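Local coordinates for protein transcriptional regulator, ROK family (Vibrio cholerae O1 biovar eltor, PDB 1Z05) that probably binds DNA as a zinc-containing transcriptional regulator of the ROK family, a homologue of Escherichia coli Mlc with a likely role in carbohydrate metabolism, at residues A[80-85]-A[424-429]; A[118-123]-A[152-157]; A[174-179]-A[198-203]; A[321-326]-A[332-337]. One frame throughout, in Å; residues are numbered along the deposited sequence. Where two conformers were deposited one is given.

Contact 1: A[80-85]-A[424-429]; sequences AHLIHE and MKVVEG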
loop_
_atom_site.group_PDB
_atom_site.type_symbol
_atom_site.label_atom_id
_atom_site.label_comp_id
_atom_site.label_asym_id
_atom_site.label_seq_id
_atom_site.Cartn_x
_atom_site.Cartn_y
_atom_site.Cartn_z
ATOM N N ALA A 80 -33.500 10.644 1.780
ATOM C CA ALA A 80 -32.702 10.775 2.991
ATOM C C ALA A 80 -32.268 12.225 3.227
ATOM O O ALA A 80 -31.654 12.525 4.249
ATOM C CB ALA A 80 -31.480 9.877 2.903
ATOM N N HIS A 81 -32.574 13.108 2.270
ATOM C CA HIS A 81 -32.190 14.531 2.318
ATOM C C HIS A 81 -30.675 14.764 2.324
ATOM O O HIS A 81 -30.185 15.724 2.919
ATOM C CB HIS A 81 -32.866 15.248 3.493
ATOM C CG HIS A 81 -34.348 15.053 3.537
ATOM N ND1 HIS A 81 -34.974 14.318 4.519
ATOM C CD2 HIS A 81 -35.325 15.466 2.695
ATOM C CE1 HIS A 81 -36.277 14.305 4.295
ATOM N NE2 HIS A 81 -36.515 14.992 3.192
ATOM N N LEU A 82 -29.944 13.878 1.659
ATOM C CA LEU A 82 -28.493 14.025 1.517
ATOM C C LEU A 82 -28.141 14.829 0.269
ATOM O O LEU A 82 -27.087 15.466 0.199
ATOM C CB LEU A 82 -27.825 12.648 1.477
ATOM C CG LEU A 82 -27.745 12.017 2.868
ATOM C CD1 LEU A 82 -27.530 10.509 2.796
ATOM C CD2 LEU A 82 -26.652 12.713 3.700
ATOM N N ILE A 83 -29.031 14.778 -0.717
ATOM C CA ILE A 83 -28.891 15.562 -1.941
ATOM C C ILE A 83 -30.211 16.231 -2.243
ATOM O O ILE A 83 -31.247 15.846 -1.687
ATOM C CB ILE A 83 -28.394 14.729 -3.170
ATOM C CG1 ILE A 83 -29.445 13.695 -3.630
ATOM C CG2 ILE A 83 -27.013 14.113 -2.870
ATOM C CD1 ILE A 83 -29.014 12.852 -4.837
ATOM N N HIS A 84 -30.175 17.234 -3.110
ATOM C CA HIS A 84 -31.392 17.923 -3.499
ATOM C C HIS A 84 -31.288 18.461 -4.913
ATOM O O HIS A 84 -30.190 18.642 -5.440
ATOM C CB HIS A 84 -31.732 19.040 -2.510
ATOM C CG HIS A 84 -30.825 20.229 -2.595
ATOM N ND1 HIS A 84 -31.189 21.394 -3.233
ATOM C CD2 HIS A 84 -29.576 20.435 -2.117
ATOM C CE1 HIS A 84 -30.204 22.268 -3.145
ATOM N NE2 HIS A 84 -29.216 21.714 -2.467
ATOM N N GLU A 85 -32.450 18.706 -5.507
ATOM C CA GLU A 85 -32.571 19.301 -6.836
ATOM C C GLU A 85 -33.807 20.208 -6.845
ATOM O O GLU A 85 -34.641 20.134 -5.939
ATOM C CB GLU A 85 -32.742 18.207 -7.896
ATOM C CG GLU A 85 -33.964 17.316 -7.658
ATOM C CD GLU A 85 -34.200 16.283 -8.755
ATOM O OE1 GLU A 85 -33.680 16.458 -9.880
ATOM O OE2 GLU A 85 -34.918 15.293 -8.480
ATOM N N MET A 424 -25.178 4.993 3.551
ATOM C CA MET A 424 -26.113 3.908 3.779
ATOM C C MET A 424 -26.591 3.903 5.226
ATOM O O MET A 424 -27.759 3.629 5.488
ATOM C CB MET A 424 -25.511 2.561 3.367
ATOM C CG MET A 424 -25.249 2.417 1.854
ATOM S SD MET A 424 -26.723 2.502 0.791
ATOM C CE MET A 424 -26.857 4.254 0.432
ATOM N N LYS A 425 -25.697 4.239 6.156
ATOM C CA LYS A 425 -26.080 4.390 7.554
ATOM C C LYS A 425 -27.113 5.497 7.751
ATOM O O LYS A 425 -28.068 5.319 8.505
ATOM C CB LYS A 425 -24.856 4.610 8.451
ATOM C CG LYS A 425 -23.930 3.393 8.535
ATOM C CD LYS A 425 -24.428 2.335 9.529
ATOM C CE LYS A 425 -23.776 2.516 10.899
ATOM N NZ LYS A 425 -24.182 1.500 11.915
ATOM N N VAL A 426 -26.932 6.618 7.054
ATOM C CA VAL A 426 -27.878 7.738 7.106
ATOM C C VAL A 426 -29.217 7.398 6.426
ATOM O O VAL A 426 -30.279 7.753 6.942
ATOM C CB VAL A 426 -27.270 9.046 6.510
ATOM C CG1 VAL A 426 -28.293 10.176 6.517
ATOM C CG2 VAL A 426 -26.029 9.466 7.290
ATOM N N VAL A 427 -29.158 6.723 5.278
ATOM C CA VAL A 427 -30.360 6.254 4.571
ATOM C C VAL A 427 -31.131 5.253 5.432
ATOM O O VAL A 427 -32.346 5.364 5.589
ATOM C CB VAL A 427 -30.006 5.603 3.200
ATOM C CG1 VAL A 427 -31.168 4.753 2.662
ATOM C CG2 VAL A 427 -29.596 6.654 2.180
ATOM N N GLU A 428 -30.410 4.287 5.997
ATOM C CA GLU A 428 -30.988 3.237 6.829
ATOM C C GLU A 428 -31.762 3.808 8.020
ATOM O O GLU A 428 -32.668 3.160 8.549
ATOM C CB GLU A 428 -29.880 2.303 7.321
ATOM C CG GLU A 428 -30.333 0.895 7.662
ATOM C CD GLU A 428 -29.173 -0.038 7.977
ATOM O OE1 GLU A 428 -28.010 0.312 7.658
ATOM O OE2 GLU A 428 -29.430 -1.127 8.543
ATOM N N GLY A 429 -31.401 5.024 8.424
ATOM C CA GLY A 429 -31.994 5.681 9.582
ATOM C C GLY A 429 -31.040 5.621 10.759
ATOM O O GLY A 429 -31.407 5.188 11.854
ATOM O OXT GLY A 429 -29.870 5.995 10.640
#
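L82 and A80 meet V426 and V427 where the probable DNA-binding part of the chain touches its C-terminal helix. The helices 35-51, 56-63 and 67-79 followed by the hairpin of strands 83-86 and 99-103 form what is consistent with a winged helix-turn-helix, and residues 80-82 are the turn between its third helix and the wing. A Schellman motif with H81 at positive phi (62°) ends helix 67-79 there, and H81 O is held by W108 NE1. The side chain of L82 illustrates how such a turn can dock on a distant helix. Its CB stands back, 5.6 Å from V426 CG1. With CG anti to the carbonyl carbon (chi1 -76°), the chain swings toward the helix, and CG comes to 4.1 Å from V426 CG1. CD1 goes further, to 3.8 Å from V426 CG1, and also brushes V427 CG2 at 4.4 Å. CD2 meets the same V426 CG1 at 4.1 Å, so the fork of the leucine straddles one methyl, the two side chains crossing at a slant. V426 offers that methyl because CG1 lies anti to its backbone N (chi1 177°). The contact across the two segments is purely apolar. V427 also leans on E76 of helix 67-79, extending the patch along that helix. Beside the leucine, A80 CB sits 3.8 Å from V427 CG2.

Contact 2: A[118-123]-A[152-157]; sequences GYLTIA and LFEIEE. With SO4 (sulfate ion), chain C.
Y119 OH is gripped from two sources: it donates a hydrogen bond of 2.8 Å to O1 of a bound sulfate, an oxygen that lies at the ring edge in its plane, and it is also bonded to NE of R114. As that nitrogen can only donate, the hydroxyl accepts from it, which fixes the direction of its own proton. The sulfate, probably taken from the crystallisation liquor, is held further by R114 NH2 and R117 N, and K136 makes a cation-pi contact with the ring. Y119 leaves the strand on the side opposite to L120, which faces helix 152-157 together with I122. This helix is part of 144-161, the crossover between parallel strands 131-138 and 168-176 of the 3-2-1-4-5 sheet of the ROK/ASKHA fold, and it runs nearly along strand 119-123, at 30° with the axes 10.3 Å apart. L120 CD2 lies 3.9 Å from E154 CB, the two side chains passing alongside with opposite headings. I122 CD1 reaches 3.8 Å from the carbonyl oxygen of E154 and 4.1 Å from E154 CB. E154 thus contributes its aliphatic root; a bend at chi2 (-64°) carries its carboxylate away, to a salt bridge from OE2 to R150 NE.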
loop_
_atom_site.group_PDB
_atom_site.type_symbol
_atom_site.label_atom_id
_atom_site.label_comp_id
_atom_site.label_asym_id
_atom_site.label_seq_id
_atom_site.Cartn_x
_atom_site.Cartn_y
_atom_site.Cartn_z
ATOM N N GLY A 118 -2.852 13.760 27.400
ATOM C CA GLY A 118 -3.375 14.464 28.559
ATOM C C GLY A 118 -4.571 15.351 28.273
ATOM O O GLY A 118 -4.978 16.137 29.125
ATOM N N TYR A 119 -5.146 15.224 27.082
ATOM C CA TYR A 119 -6.343 15.988 26.741
ATOM C C TYR A 119 -7.268 15.296 25.741
ATOM O O TYR A 119 -6.881 14.344 25.054
ATOM C CB TYR A 119 -5.970 17.374 26.213
ATOM C CG TYR A 119 -5.318 17.355 24.847
ATOM C CD1 TYR A 119 -6.089 17.393 23.679
ATOM C CD2 TYR A 119 -3.928 17.300 24.724
ATOM C CE1 TYR A 119 -5.482 17.375 22.409
ATOM C CE2 TYR A 119 -3.318 17.289 23.477
ATOM C CZ TYR A 119 -4.098 17.326 22.329
ATOM O OH TYR A 119 -3.481 17.314 21.105
ATOM N N LEU A 120 -8.495 15.806 25.669
ATOM C CA LEU A 120 -9.482 15.364 24.702
ATOM C C LEU A 120 -10.077 16.587 24.028
ATOM O O LEU A 120 -10.543 17.507 24.703
ATOM C CB LEU A 120 -10.587 14.547 25.385
ATOM C CG LEU A 120 -11.834 14.220 24.542
ATOM C CD1 LEU A 120 -11.483 13.258 23.397
ATOM C CD2 LEU A 120 -12.962 13.652 25.401
ATOM N N THR A 121 -10.044 16.598 22.701
ATOM C CA THR A 121 -10.686 17.656 21.922
ATOM C C THR A 121 -11.965 17.126 21.281
ATOM O O THR A 121 -11.962 16.066 20.659
ATOM C CB THR A 121 -9.739 18.264 20.864
ATOM O OG1 THR A 121 -8.643 18.905 21.530
ATOM C CG2 THR A 121 -10.473 19.310 20.010
ATOM N N ILE A 122 -13.065 17.847 21.471
ATOM C CA ILE A 122 -14.317 17.491 20.825
ATOM C C ILE A 122 -14.729 18.687 19.983
ATOM O O ILE A 122 -14.813 19.805 20.489
ATOM C CB ILE A 122 -15.443 17.105 21.841
ATOM C CG1 ILE A 122 -14.989 15.930 22.725
ATOM C CG2 ILE A 122 -16.730 16.738 21.093
ATOM C CD1 ILE A 122 -15.906 15.630 23.924
ATOM N N ALA A 123 -14.939 18.458 18.693
ATOM C CA ALA A 123 -15.369 19.522 17.802
ATOM C C ALA A 123 -16.623 19.085 17.071
ATOM O O ALA A 123 -16.760 17.921 16.699
ATOM C CB ALA A 123 -14.271 19.881 16.810
ATOM N N LEU A 152 -16.591 8.946 27.547
ATOM C CA LEU A 152 -18.029 8.776 27.334
ATOM C C LEU A 152 -18.810 9.835 28.123
ATOM O O LEU A 152 -19.779 10.400 27.621
ATOM C CB LEU A 152 -18.479 7.344 27.702
ATOM C CG LEU A 152 -17.827 6.208 26.885
ATOM C CD1 LEU A 152 -18.164 4.826 27.440
ATOM C CD2 LEU A 152 -18.164 6.281 25.392
ATOM N N PHE A 153 -18.367 10.114 29.347
ATOM C CA PHE A 153 -18.956 11.182 30.165
ATOM C C PHE A 153 -18.845 12.532 29.446
ATOM O O PHE A 153 -19.778 13.336 29.484
ATOM C CB PHE A 153 -18.265 11.254 31.523
ATOM C CG PHE A 153 -18.854 10.335 32.575
ATOM C CD1 PHE A 153 -19.476 9.136 32.227
ATOM C CD2 PHE A 153 -18.746 10.660 33.924
ATOM C CE1 PHE A 153 -19.999 8.285 33.210
ATOM C CE2 PHE A 153 -19.268 9.821 34.919
ATOM C CZ PHE A 153 -19.896 8.633 34.563
ATOM N N GLU A 154 -17.712 12.765 28.780
ATOM C CA GLU A 154 -17.486 14.028 28.070
ATOM C C GLU A 154 -18.303 14.171 26.791
ATOM O O GLU A 154 -18.707 15.283 26.432
ATOM C CB GLU A 154 -16.001 14.239 27.780
ATOM C CG GLU A 154 -15.160 14.491 29.032
ATOM C CD GLU A 154 -15.520 15.778 29.786
ATOM O OE1 GLU A 154 -16.278 16.621 29.252
ATOM O OE2 GLU A 154 -15.030 15.945 30.928
ATOM N N ILE A 155 -18.551 13.055 26.108
ATOM C CA ILE A 155 -19.450 13.063 24.943
ATOM C C ILE A 155 -20.881 13.403 25.383
ATOM O O ILE A 155 -21.521 14.288 24.807
ATOM C CB ILE A 155 -19.415 11.716 24.160
ATOM C CG1 ILE A 155 -18.064 11.523 23.467
ATOM C CG2 ILE A 155 -20.533 11.655 23.111
ATOM C CD1 ILE A 155 -17.850 10.092 22.916
ATOM N N GLU A 156 -21.363 12.706 26.413
ATOM C CA GLU A 156 -22.670 12.978 27.020
ATOM C C GLU A 156 -22.849 14.458 27.391
ATOM O O GLU A 156 -23.849 15.076 27.019
ATOM C CB GLU A 156 -22.871 12.086 28.252
ATOM C CG GLU A 156 -24.096 12.399 29.109
ATOM C CD GLU A 156 -24.026 11.736 30.485
ATOM O OE1 GLU A 156 -24.495 12.335 31.480
ATOM O OE2 GLU A 156 -23.481 10.613 30.576
ATOM N N GLU A 157 -21.877 15.003 28.120
ATOM C CA GLU A 157 -21.869 16.408 28.532
ATOM C C GLU A 157 -21.934 17.349 27.322
ATOM O O GLU A 157 -22.682 18.324 27.340
ATOM C CB GLU A 157 -20.612 16.697 29.376
ATOM C CG GLU A 157 -20.445 18.145 29.842
ATOM C CD GLU A 157 -21.248 18.480 31.088
ATOM O OE1 GLU A 157 -22.487 18.322 31.075
ATOM O OE2 GLU A 157 -20.642 18.927 32.088
HETATM S S SO4 C . -0.131 16.005 21.688
HETATM O O1 SO4 C . -0.706 17.153 20.998
HETATM O O2 SO4 C . 1.035 15.506 20.977
HETATM O O3 SO4 C . 0.249 16.464 23.024
HETATM O O4 SO4 C . -1.115 14.931 21.772
#

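Contact 3: A[174-179]-A[198-203]; sequences ITLPGL and LALGPE
No aromatic face or edge takes part where L200 meets I174 and L176: the three side chains are branched aliphatics, and methyl groups do all the touching. They lie in a beta-alpha-beta crossover of the ROK/ASKHA sheet, in which strand 168-176 is followed by the short strands 179-181 and 186-189, then helix 200-208, and finally strand 212-216, parallel to the first. L200 is the first residue of that helix after A199 at the N-cap, so the contact lies where the start of the helix meets the end of the strand. Its CG stands anti to the backbone N (chi1 -171°), which aims the isobutyl group at the sheet. One branch, CD2, does the work. It comes tip to tip with I174, meeting CG2 at 4.0 Å, and grazes L176 CD2 at 4.3 Å. I174 and L176 are two apart along the strand and both direct CB toward the helix, whereas T175 between them turns away. V187 of strand 186-189 touches L200 and L176 alike, closing this buried apolar cluster, while I174 leans further on L151 of helix 144-161 and on M113. I174 reaches L200 with both branches: its CG1 extends anti to the backbone N (chi1 -179°), carrying CD1 also to 4.0 Å from L200 CD2.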
loop_
_atom_site.group_PDB
_atom_site.type_symbol
_atom_site.label_atom_id
_atom_site.label_comp_id
_atom_site.label_asym_id
_atom_site.label_seq_id
_atom_site.Cartn_x
_atom_site.Cartn_y
_atom_site.Cartn_z
ATOM N N ILE A 174 -12.760 9.832 15.605
ATOM C CA ILE A 174 -11.767 10.035 16.657
ATOM C C ILE A 174 -10.387 9.603 16.165
ATOM O O ILE A 174 -10.229 8.512 15.608
ATOM C CB ILE A 174 -12.182 9.378 18.026
ATOM C CG1 ILE A 174 -11.133 9.635 19.122
ATOM C CG2 ILE A 174 -12.520 7.881 17.889
ATOM C CD1 ILE A 174 -11.729 9.649 20.548
ATOM N N THR A 175 -9.410 10.493 16.332
ATOM C CA THR A 175 -8.041 10.227 15.909
ATOM C C THR A 175 -7.139 10.350 17.122
ATOM O O THR A 175 -7.471 11.049 18.085
ATOM C CB THR A 175 -7.583 11.188 14.777
ATOM O OG1 THR A 175 -7.762 12.548 15.205
ATOM C CG2 THR A 175 -8.413 10.951 13.513
ATOM N N LEU A 176 -6.020 9.631 17.092
ATOM C CA LEU A 176 -5.135 9.540 18.241
ATOM C C LEU A 176 -3.808 8.931 17.803
ATOM O O LEU A 176 -3.763 8.190 16.823
ATOM C CB LEU A 176 -5.763 8.658 19.344
ATOM C CG LEU A 176 -6.117 7.200 19.006
ATOM C CD1 LEU A 176 -6.038 6.351 20.242
ATOM C CD2 LEU A 176 -7.505 7.092 18.398
ATOM N N PRO A 177 -2.723 9.240 18.528
ATOM C CA PRO A 177 -1.448 8.549 18.255
ATOM C C PRO A 177 -1.538 7.080 18.697
ATOM O O PRO A 177 -2.419 6.733 19.485
ATOM C CB PRO A 177 -0.448 9.307 19.131
ATOM C CG PRO A 177 -1.290 9.872 20.263
ATOM C CD PRO A 177 -2.609 10.223 19.622
ATOM N N GLY A 178 -0.647 6.229 18.196
ATOM C CA GLY A 178 -0.593 4.839 18.648
ATOM C C GLY A 178 -1.004 3.800 17.622
ATOM O O GLY A 178 -1.216 4.121 16.458
ATOM N N LEU A 179 -1.107 2.546 18.058
ATOM C CA LEU A 179 -1.503 1.456 17.164
ATOM C C LEU A 179 -3.020 1.313 17.137
ATOM O O LEU A 179 -3.653 1.075 18.169
ATOM C CB LEU A 179 -0.838 0.128 17.566
ATOM C CG LEU A 179 0.689 0.053 17.662
ATOM C CD1 LEU A 179 1.143 -1.363 18.032
ATOM C CD2 LEU A 179 1.384 0.517 16.379
ATOM N N LEU A 198 -8.126 -1.466 23.547
ATOM C CA LEU A 198 -9.351 -0.756 23.916
ATOM C C LEU A 198 -10.299 -0.665 22.722
ATOM O O LEU A 198 -9.956 -0.077 21.687
ATOM C CB LEU A 198 -9.037 0.637 24.481
ATOM C CG LEU A 198 -10.207 1.621 24.654
ATOM C CD1 LEU A 198 -11.155 1.194 25.776
ATOM C CD2 LEU A 198 -9.711 3.048 24.874
ATOM N N ALA A 199 -11.494 -1.241 22.879
ATOM C CA ALA A 199 -12.511 -1.240 21.829
ATOM C C ALA A 199 -13.230 0.107 21.779
ATOM O O ALA A 199 -14.417 0.210 22.096
ATOM C CB ALA A 199 -13.502 -2.379 22.050
ATOM N N LEU A 200 -12.497 1.131 21.359
ATOM C CA LEU A 200 -12.956 2.515 21.414
ATOM C C LEU A 200 -14.164 2.801 20.517
ATOM O O LEU A 200 -15.123 3.443 20.952
ATOM C CB LEU A 200 -11.800 3.461 21.061
ATOM C CG LEU A 200 -12.017 4.960 21.253
ATOM C CD1 LEU A 200 -12.360 5.271 22.716
ATOM C CD2 LEU A 200 -10.769 5.724 20.802
ATOM N N GLY A 201 -14.099 2.349 19.266
ATOM C CA GLY A 201 -15.235 2.453 18.336
ATOM C C GLY A 201 -16.510 1.780 18.838
ATOM O O GLY A 201 -17.541 2.440 18.965
ATOM N N PRO A 202 -16.457 0.458 19.111
ATOM C CA PRO A 202 -17.628 -0.249 19.657
ATOM C C PRO A 202 -18.220 0.383 20.929
ATOM O O PRO A 202 -19.451 0.415 21.082
ATOM C CB PRO A 202 -17.084 -1.657 19.957
ATOM C CG PRO A 202 -15.933 -1.820 19.011
ATOM C CD PRO A 202 -15.313 -0.453 18.897
ATOM N N GLU A 203 -17.360 0.876 21.820
ATOM C CA GLU A 203 -17.814 1.489 23.074
ATOM C C GLU A 203 -18.531 2.819 22.849
ATOM O O GLU A 203 -19.542 3.097 23.490
ATOM C CB GLU A 203 -16.655 1.668 24.062
ATOM C CG GLU A 203 -16.118 0.357 24.652
ATOM C CD GLU A 203 -17.055 -0.284 25.675
ATOM O OE1 GLU A 203 -17.947 0.416 26.213
ATOM O OE2 GLU A 203 -16.886 -1.497 25.948
#

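Contact 4: A[321-326]-A[332-337]; sequences EDICAA and PLAVDV
I323 approaches A334 with its CG2 methyl because chi1 of -59° sets CG1 anti to the carbonyl carbon and CG2 anti to the backbone N. That methyl ends 4.2 Å from A334 CB, while the longer arm, extended at chi2 (159°), carries CD1 off to 7.0 Å from the same atom. A334 needs no torsion. Its CB is directed toward the other helix and touches two residues one turn apart. It rests 3.5 Å from I323 O and 3.7 Å from A326 CB, two neighbouring atoms on the same face of helix 320-328. Contact through a single methyl lets the backbones come close, with the CA atoms of I323 and A334 5.7 Å apart, a plain case of small residues permitting tight helix packing. V337, a turn further on, stands at the margin, its CG1 4.6 Å from I323 CG2. All three principal residues are buried. Segments 321-326 and 332-337 belong to two consecutive helices, 320-328 and the long 332-356, joined by a short connection; the first turn of the second is tied by D331 OD2 to A334 N. Helix 293-305 packs against both helices, V300 against I323, I304 against L333 and I296 against V337, and its R303 forms a salt bridge with D336.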
loop_
_atom_site.group_PDB
_atom_site.type_symbol
_atom_site.label_atom_id
_atom_site.label_comp_id
_atom_site.label_asym_id
_atom_site.label_seq_id
_atom_site.Cartn_x
_atom_site.Cartn_y
_atom_site.Cartn_z
ATOM N N GLU A 321 9.980 25.606 19.449
ATOM C CA GLU A 321 9.608 26.943 18.978
ATOM C C GLU A 321 10.750 27.946 19.152
ATOM O O GLU A 321 11.020 28.729 18.245
ATOM C CB GLU A 321 8.350 27.453 19.696
ATOM C CG GLU A 321 7.038 26.801 19.249
ATOM C CD GLU A 321 6.771 25.444 19.900
ATOM O OE1 GLU A 321 7.619 24.961 20.685
ATOM O OE2 GLU A 321 5.700 24.858 19.628
ATOM N N ASP A 322 11.405 27.918 20.315
ATOM C CA ASP A 322 12.558 28.787 20.599
ATOM C C ASP A 322 13.725 28.522 19.647
ATOM O O ASP A 322 14.356 29.460 19.160
ATOM C CB ASP A 322 13.056 28.603 22.034
ATOM C CG ASP A 322 12.009 28.946 23.076
ATOM O OD1 ASP A 322 10.924 29.459 22.719
ATOM O OD2 ASP A 322 12.277 28.690 24.265
ATOM N N ILE A 323 14.013 27.244 19.406
ATOM C CA ILE A 323 15.085 26.842 18.490
ATOM C C ILE A 323 14.786 27.319 17.066
ATOM O O ILE A 323 15.671 27.856 16.384
ATOM C CB ILE A 323 15.332 25.303 18.518
ATOM C CG1 ILE A 323 15.717 24.849 19.929
ATOM C CG2 ILE A 323 16.443 24.910 17.536
ATOM C CD1 ILE A 323 15.496 23.364 20.207
ATOM N N CYS A 324 13.541 27.126 16.629
ATOM C CA CYS A 324 13.105 27.535 15.294
ATOM C C CYS A 324 13.137 29.037 15.096
ATOM O O CYS A 324 13.477 29.508 14.013
ATOM C CB CYS A 324 11.707 26.999 14.992
ATOM S SG CYS A 324 11.691 25.252 14.662
ATOM N N ALA A 325 12.787 29.782 16.144
ATOM C CA ALA A 325 12.808 31.238 16.115
ATOM C C ALA A 325 14.235 31.774 16.116
ATOM O O ALA A 325 14.513 32.808 15.508
ATOM C CB ALA A 325 12.019 31.812 17.291
ATOM N N ALA A 326 15.132 31.075 16.807
ATOM C CA ALA A 326 16.545 31.445 16.824
ATOM C C ALA A 326 17.185 31.192 15.458
ATOM O O ALA A 326 17.910 32.045 14.939
ATOM C CB ALA A 326 17.288 30.699 17.924
ATOM N N PRO A 332 23.638 31.037 14.575
ATOM C CA PRO A 332 24.458 29.994 13.946
ATOM C C PRO A 332 24.259 28.595 14.536
ATOM O O PRO A 332 24.132 27.628 13.782
ATOM C CB PRO A 332 25.888 30.483 14.190
ATOM C CG PRO A 332 25.753 31.972 14.243
ATOM C CD PRO A 332 24.455 32.212 14.958
ATOM N N LEU A 333 24.228 28.490 15.860
ATOM C CA LEU A 333 24.003 27.193 16.514
ATOM C C LEU A 333 22.643 26.567 16.167
ATOM O O LEU A 333 22.576 25.406 15.776
ATOM C CB LEU A 333 24.204 27.282 18.033
ATOM C CG LEU A 333 23.957 25.983 18.830
ATOM C CD1 LEU A 333 24.893 24.897 18.362
ATOM C CD2 LEU A 333 24.128 26.208 20.327
ATOM N N ALA A 334 21.571 27.344 16.298
ATOM C CA ALA A 334 20.223 26.874 15.983
ATOM C C ALA A 334 20.086 26.520 14.503
ATOM O O ALA A 334 19.481 25.510 14.156
ATOM C CB ALA A 334 19.193 27.921 16.387
ATOM N N VAL A 335 20.650 27.354 13.630
ATOM C CA VAL A 335 20.717 27.044 12.203
ATOM C C VAL A 335 21.397 25.689 11.988
ATOM O O VAL A 335 20.861 24.820 11.297
ATOM C CB VAL A 335 21.449 28.162 11.402
ATOM C CG1 VAL A 335 21.781 27.702 9.970
ATOM C CG2 VAL A 335 20.619 29.451 11.378
ATOM N N ASP A 336 22.560 25.498 12.599
ATOM C CA ASP A 336 23.299 24.238 12.451
ATOM C C ASP A 336 22.528 23.005 12.959
ATOM O O ASP A 336 22.570 21.929 12.346
ATOM C CB ASP A 336 24.655 24.334 13.151
ATOM C CG ASP A 336 25.629 23.273 12.667
ATOM O OD1 ASP A 336 25.967 23.272 11.450
ATOM O OD2 ASP A 336 26.062 22.446 13.508
ATOM N N VAL A 337 21.843 23.168 14.084
ATOM C CA VAL A 337 20.989 22.112 14.643
ATOM C C VAL A 337 19.834 21.758 13.683
ATOM O O VAL A 337 19.574 20.582 13.425
ATOM C CB VAL A 337 20.469 22.507 16.053
ATOM C CG1 VAL A 337 19.388 21.539 16.555
ATOM C CG2 VAL A 337 21.626 22.571 17.051
#

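From the N terminus, the chain completes its probable DNA-binding helices and opens contact 1 at residue 80, which closes only at 424-429, so the other three contacts all fall within its span. Contact 2 closes first, bringing helix 144-161 onto strand 119-126. Contact 3 follows in series, laying helix 200-208 on strand 168-176 of the same sheet; the two centres are about 13 Å apart, and they join where L152 CD2 meets E203 O at 4.0 Å. Contact 4 comes later as a local contact between two consecutive helices, its centre about 52 Å from that of contact 1 and across the chain's centre. None of the loops cross, and contact 1 joins the C-terminal helix to the turn after helix 67-79.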